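Local atomic coordinates of uncharacterized protein (Streptococcus pneumoniae, PDB entry 3LFT), a protein that probably serves as the substrate-binding component of an ABC transporter, holding L-tryptophan in the cleft between its two lobes. Residues A[70-75]-A[194-199]; A[8-13]-A[49-54]. One frame throughout, in Å; residues are numbered along the deposited sequence.

Contact 1: A[70-75]-A[194-199]; sequences ATPAAQ and IDNTIA. With TRP (tryptophan), chain C.
Asn196 reaches across the ligand cleft of this two-lobed periplasmic-binding-protein fold to meet Ala70 and Pro72, linking the starts of helices 71-80 and 196-200, which belong to different lobes. Its CG stands anti to the carbonyl carbon, beside the backbone N; from there OD1 rests against Ala70 CB at 3.5 Å and also meets CE3 of the ligand at 3.4 Å, while ND2 lies 3.9 Å from Pro72 CD, the asparagine and proline side chains arriving from opposite directions. The direct touch is small, and the bound tryptophan joins the two segments by further bonds. Its carboxylate oxygen O is gripped from both lobes: Thr71 N donates to O at 2.8 Å in an almost straight bond (176°), and Asn196 ND2 donates to the same O at 2.9 Å (156°). The second oxygen, OXT, takes the hydroxyl of Thr71, OG1 to OXT 2.7 Å. A chi1 of -69° turns Thr71 OG1 back beside its own backbone N, so that one residue engages both carboxylate oxygens. As Thr71 opens helix 71-80, the positive end of the helix dipole probably adds to the attraction. Asp115, Gln236, Thr92 and Ala90 supply further hydrogen bonds to the ligand. Bonds to one carboxylate from both sides of the cleft are consistent with a closed, ligand-bound state. On the indole, Ile194 sets its CG2 methyl over one face, 3.3 Å from CD2 of the ligand, and Ala199 approaches the six-membered ring obliquely from the other side. Next in the chain after Ile194, Asp195 is the N-cap of helix 196-200; its OD2 accepts from Ser141 N and Ser147 OG. Its OD1 accepts from Ile198 N at 2.8 Å, met on the anti side of the carboxylate.

Contact 2: A[8-13]-A[49-54]; sequences LQFVSH and SKVATM. With TRP (tryptophan), chain C.
Helix 48-58, the crossover of a beta-alpha-beta unit running from strand 37-43 to strand 65-69, packs over the end of strand 3-9 and the loop after it through Leu8, Phe10, Val51 and Met54. Leu8, with CG anti to its backbone N (chi1 179°), sends its two methyls to neighbouring turns of the helix: CD1 lies 3.9 Å from SE of Met54, a selenomethionine, while CD2 faces Val51 CG1 at 4.3 Å. The Leu8 and Met54 side chains cross at about a right angle. Val51 turns its other methyl to the ring of Phe10, meeting the edge in plane, CG2 to CD1 3.8 Å. Beyond the strand the chain bends, and Gln9 NE2 donates to Val11 O at 3.0 Å, approaching from above the carbonyl plane; Asp17 OD1 also accepts from this NE2. Farther along the loop, His13 sets NE2 3.4 Å from CZ3 of the tryptophan, over the indole face opposite Ile194. Contact of the helix with the strand end and loop rests on apolar side chains, so its strength should come from shape and burial, while the bonds of Gln9 NE2 probably help to hold the turn after the strand.

Overall arrangement
From the N terminus, strand 3-9 leads into 8-13, and contact 2 closes when the chain, having made helix 14-29 and strand 37-43, returns as helix 48-58; this short loop stays within the first lobe. Only then, after strand 65-69, does contact 1 open at 70-75, closing more than a hundred residues later at 194-199 in the second lobe. The two loops follow in series, neither enclosing nor crossing the other. In space their centres are about 10 Å apart, and they touch: Pro72 packs on Phe10 and Val51, Ala73 on Leu8, and His13 on Asn196. Contact 2 thus binds a crossover helix to the first sheet, contact 1 bridges the lobes, and both reach the tryptophan.

Contact 1: A[70-75]-A[194-199]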
loop_
_atom_site.group_PDB
_atom_site.type_symbol
_atom_site.label_atom_id
_atom_site.label_comp_id
_atom_site.label_asym_id
_atom_site.label_seq_id
_atom_site.Cartn_x
_atom_site.Cartn_y
_atom_site.Cartn_z
ATOM N N ALA A 70 5.232 0.632 5.166
ATOM C CA ALA A 70 5.276 1.232 3.818
ATOM C C ALA A 70 6.715 1.361 3.329
ATOM O O ALA A 70 7.665 1.469 4.119
ATOM C CB ALA A 70 4.505 2.583 3.727
ATOM N N THR A 71 6.864 1.335 2.018
ATOM C CA THR A 71 8.155 1.276 1.356
ATOM C C THR A 71 9.140 2.383 1.793
ATOM O O THR A 71 10.271 2.059 2.132
ATOM C CB THR A 71 7.967 1.191 -0.190
ATOM O OG1 THR A 71 7.406 -0.078 -0.513
ATOM C CG2 THR A 71 9.286 1.333 -0.937
ATOM N N PRO A 72 8.707 3.656 1.854
ATOM C CA PRO A 72 9.719 4.657 2.257
ATOM C C PRO A 72 10.238 4.459 3.679
ATOM O O PRO A 72 11.393 4.796 3.961
ATOM C CB PRO A 72 8.974 5.980 2.130
ATOM C CG PRO A 72 7.924 5.689 1.063
ATOM C CD PRO A 72 7.458 4.289 1.389
ATOM N N ALA A 73 9.408 3.933 4.578
ATOM C CA ALA A 73 9.862 3.674 5.940
ATOM C C ALA A 73 10.840 2.512 5.993
ATOM O O ALA A 73 11.878 2.608 6.633
ATOM C CB ALA A 73 8.700 3.441 6.873
ATOM N N ALA A 74 10.524 1.412 5.313
ATOM C CA ALA A 74 11.439 0.284 5.273
ATOM C C ALA A 74 12.750 0.684 4.600
ATOM O O ALA A 74 13.802 0.273 5.060
ATOM C CB ALA A 74 10.803 -0.903 4.550
ATOM N N GLN A 75 12.688 1.482 3.532
ATOM C CA GLN A 75 13.903 1.953 2.865
ATOM C C GLN A 75 14.742 2.843 3.789
ATOM O O GLN A 75 15.959 2.724 3.816
ATOM C CB GLN A 75 13.578 2.673 1.567
ATOM C CG GLN A 75 13.096 1.731 0.449
ATOM C CD GLN A 75 12.713 2.474 -0.800
ATOM O OE1 GLN A 75 11.989 3.461 -0.739
ATOM N NE2 GLN A 75 13.133 1.969 -1.954
ATOM N N ILE A 194 -1.319 1.268 -5.216
ATOM C CA ILE A 194 -1.087 1.239 -3.770
ATOM C C ILE A 194 0.021 2.279 -3.500
ATOM O O ILE A 194 1.213 1.950 -3.534
ATOM C CB ILE A 194 -0.719 -0.182 -3.272
ATOM C CG1 ILE A 194 -1.735 -1.231 -3.732
ATOM C CG2 ILE A 194 -0.631 -0.191 -1.759
ATOM C CD1 ILE A 194 -1.252 -2.659 -3.460
ATOM N N ASP A 195 -0.403 3.521 -3.291
ATOM C CA ASP A 195 0.474 4.687 -3.338
ATOM C C ASP A 195 0.226 5.502 -2.073
ATOM O O ASP A 195 -0.899 5.948 -1.817
ATOM C CB ASP A 195 0.150 5.502 -4.597
ATOM C CG ASP A 195 1.048 6.705 -4.758
ATOM O OD1 ASP A 195 0.910 7.673 -3.978
ATOM O OD2 ASP A 195 1.926 6.667 -5.661
ATOM N N ASN A 196 1.263 5.701 -1.264
ATOM C CA ASN A 196 1.092 6.386 0.021
ATOM C C ASN A 196 0.770 7.869 -0.124
ATOM O O ASN A 196 0.024 8.424 0.686
ATOM C CB ASN A 196 2.351 6.244 0.868
ATOM C CG ASN A 196 2.627 4.812 1.221
ATOM O OD1 ASN A 196 1.962 4.247 2.087
ATOM N ND2 ASN A 196 3.610 4.205 0.563
ATOM N N THR A 197 1.364 8.518 -1.120
ATOM C CA THR A 197 1.142 9.953 -1.362
ATOM C C THR A 197 -0.333 10.202 -1.684
ATOM O O THR A 197 -0.990 11.027 -1.041
ATOM C CB THR A 197 2.074 10.483 -2.497
ATOM O OG1 THR A 197 3.441 10.191 -2.147
ATOM C CG2 THR A 197 1.900 11.987 -2.730
ATOM N N ILE A 198 -0.858 9.465 -2.663
ATOM C CA ILE A 198 -2.246 9.686 -3.058
ATOM C C ILE A 198 -3.157 9.198 -1.931
ATOM O O ILE A 198 -4.180 9.826 -1.657
ATOM C CB ILE A 198 -2.587 9.013 -4.404
ATOM C CG1 ILE A 198 -1.579 9.425 -5.486
ATOM C CG2 ILE A 198 -4.021 9.330 -4.842
ATOM C CD1 ILE A 198 -1.451 10.939 -5.764
ATOM N N ALA A 199 -2.797 8.108 -1.255
ATOM C CA ALA A 199 -3.678 7.654 -0.162
ATOM C C ALA A 199 -3.791 8.699 0.945
ATOM O O ALA A 199 -4.858 8.886 1.545
ATOM C CB ALA A 199 -3.224 6.316 0.412
HETATM N N TRP C . 2.319 -1.235 0.001
HETATM C CA TRP C . 2.600 0.221 0.168
HETATM C C TRP C . 4.059 0.484 -0.017
HETATM O O TRP C . 4.567 1.515 0.433
HETATM C CB TRP C . 2.107 0.691 1.546
HETATM C CG TRP C . 0.619 0.497 1.697
HETATM C CD1 TRP C . -0.044 -0.533 2.363
HETATM C CD2 TRP C . -0.426 1.357 1.130
HETATM N NE1 TRP C . -1.403 -0.356 2.249
HETATM C CE2 TRP C . -1.689 0.726 1.523
HETATM C CE3 TRP C . -0.381 2.493 0.357
HETATM C CZ2 TRP C . -2.869 1.319 1.113
HETATM C CZ3 TRP C . -1.587 3.060 -0.044
HETATM C CH2 TRP C . -2.807 2.471 0.344
HETATM O OXT TRP C . 4.751 -0.345 -0.626
#

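Contact 2: A[8-13]-A[49-54]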
loop_
_atom_site.group_PDB
_atom_site.type_symbol
_atom_site.label_atom_id
_atom_site.label_comp_id
_atom_site.label_asym_id
_atom_site.label_seq_id
_atom_site.Cartn_x
_atom_site.Cartn_y
_atom_site.Cartn_z
ATOM N N LEU A 8 8.568 2.359 12.509
ATOM C CA LEU A 8 8.437 3.614 11.771
ATOM C C LEU A 8 7.288 3.456 10.793
ATOM O O LEU A 8 7.349 2.633 9.872
ATOM C CB LEU A 8 9.737 3.969 11.020
ATOM C CG LEU A 8 9.688 5.259 10.189
ATOM C CD1 LEU A 8 9.474 6.493 11.072
ATOM C CD2 LEU A 8 10.963 5.402 9.354
ATOM N N GLN A 9 6.222 4.225 11.022
ATOM C CA GLN A 9 5.124 4.289 10.073
ATOM C C GLN A 9 5.373 5.498 9.165
ATOM O O GLN A 9 5.620 6.597 9.635
ATOM C CB GLN A 9 3.804 4.399 10.818
ATOM C CG GLN A 9 2.601 4.423 9.871
ATOM C CD GLN A 9 1.294 4.330 10.624
ATOM O OE1 GLN A 9 1.171 3.617 11.622
ATOM N NE2 GLN A 9 0.292 5.058 10.125
ATOM N N PHE A 10 5.303 5.284 7.852
ATOM C CA PHE A 10 5.727 6.335 6.937
ATOM C C PHE A 10 4.862 7.587 7.069
ATOM O O PHE A 10 5.387 8.698 7.072
ATOM C CB PHE A 10 5.723 5.844 5.481
ATOM C CG PHE A 10 6.001 6.931 4.472
ATOM C CD1 PHE A 10 7.129 7.752 4.585
ATOM C CD2 PHE A 10 5.120 7.145 3.415
ATOM C CE1 PHE A 10 7.370 8.746 3.663
ATOM C CE2 PHE A 10 5.351 8.154 2.484
ATOM C CZ PHE A 10 6.478 8.956 2.605
ATOM N N VAL A 11 3.542 7.420 7.172
ATOM C CA VAL A 11 2.609 8.538 7.149
ATOM C C VAL A 11 1.308 8.033 7.735
ATOM O O VAL A 11 1.068 6.833 7.814
ATOM C CB VAL A 11 2.393 9.048 5.678
ATOM C CG1 VAL A 11 1.652 8.018 4.820
ATOM C CG2 VAL A 11 1.680 10.381 5.605
ATOM N N SER A 12 0.453 8.966 8.139
ATOM C CA SER A 12 -0.904 8.605 8.541
ATOM C C SER A 12 -1.805 8.529 7.324
ATOM O O SER A 12 -2.131 9.535 6.701
ATOM C CB SER A 12 -1.465 9.615 9.545
ATOM O OG SER A 12 -0.754 9.526 10.763
ATOM N N HIS A 13 -2.176 7.312 6.954
ATOM C CA HIS A 13 -3.374 7.127 6.151
ATOM C C HIS A 13 -4.076 5.876 6.686
ATOM O O HIS A 13 -3.436 5.045 7.331
ATOM C CB HIS A 13 -3.073 7.208 4.641
ATOM C CG HIS A 13 -2.306 6.061 4.073
ATOM N ND1 HIS A 13 -1.023 6.167 3.574
ATOM C CD2 HIS A 13 -2.717 4.803 3.801
ATOM C CE1 HIS A 13 -0.669 5.007 3.042
ATOM N NE2 HIS A 13 -1.674 4.160 3.187
ATOM N N SER A 49 12.610 13.917 5.277
ATOM C CA SER A 49 13.555 14.395 6.281
ATOM C C SER A 49 13.337 13.668 7.596
ATOM O O SER A 49 14.307 13.245 8.245
ATOM C CB SER A 49 13.428 15.905 6.468
ATOM O OG SER A 49 13.827 16.568 5.278
ATOM N N LYS A 50 12.076 13.495 7.976
ATOM C CA LYS A 50 11.738 12.772 9.187
ATOM C C LYS A 50 12.082 11.290 9.035
ATOM O O LYS A 50 12.517 10.643 9.983
ATOM C CB LYS A 50 10.269 12.972 9.559
ATOM C CG LYS A 50 9.970 14.418 9.971
ATOM C CD LYS A 50 8.516 14.596 10.406
ATOM C CE LYS A 50 8.108 16.065 10.480
ATOM N NZ LYS A 50 8.838 16.799 11.541
ATOM N N VAL A 51 11.895 10.733 7.838
ATOM C CA VAL A 51 12.293 9.345 7.613
ATOM C C VAL A 51 13.767 9.175 7.963
ATOM O O VAL A 51 14.138 8.246 8.672
ATOM C CB VAL A 51 12.022 8.875 6.186
ATOM C CG1 VAL A 51 12.627 7.487 5.945
ATOM C CG2 VAL A 51 10.545 8.849 5.923
ATOM N N ALA A 52 14.614 10.081 7.475
ATOM C CA ALA A 52 16.051 9.958 7.726
ATOM C C ALA A 52 16.383 10.121 9.215
ATOM O O ALA A 52 17.117 9.313 9.780
ATOM C CB ALA A 52 16.840 10.966 6.872
ATOM N N THR A 53 15.839 11.151 9.845
ATOM C CA THR A 53 16.170 11.417 11.235
ATOM C C THR A 53 15.634 10.327 12.166
ATOM O O THR A 53 16.344 9.832 13.046
ATOM C CB THR A 53 15.674 12.811 11.616
ATOM O OG1 THR A 53 16.422 13.773 10.842
ATOM C CG2 THR A 53 15.886 13.087 13.079
HETATM N N MSE A 54 14.399 9.913 11.929
HETATM C CA MSE A 54 13.787 8.891 12.767
HETATM C C MSE A 54 14.429 7.537 12.549
HETATM O O MSE A 54 14.643 6.806 13.514
HETATM C CB MSE A 54 12.284 8.815 12.536
HETATM C CG MSE A 54 11.595 10.087 13.016
HETATM SE SE MSE A 54 9.688 10.082 12.632
HETATM C CE MSE A 54 9.217 11.658 13.619
HETATM N N TRP C . 2.319 -1.235 0.001
HETATM C CA TRP C . 2.600 0.221 0.168
HETATM C C TRP C . 4.059 0.484 -0.017
HETATM O O TRP C . 4.567 1.515 0.433
HETATM C CB TRP C . 2.107 0.691 1.546
HETATM C CG TRP C . 0.619 0.497 1.697
HETATM C CD1 TRP C . -0.044 -0.533 2.363
HETATM C CD2 TRP C . -0.426 1.357 1.130
HETATM N NE1 TRP C . -1.403 -0.356 2.249
HETATM C CE2 TRP C . -1.689 0.726 1.523
HETATM C CE3 TRP C . -0.381 2.493 0.357
HETATM C CZ2 TRP C . -2.869 1.319 1.113
HETATM C CZ3 TRP C . -1.587 3.060 -0.044
HETATM C CH2 TRP C . -2.807 2.471 0.344
HETATM O OXT TRP C . 4.751 -0.345 -0.626
#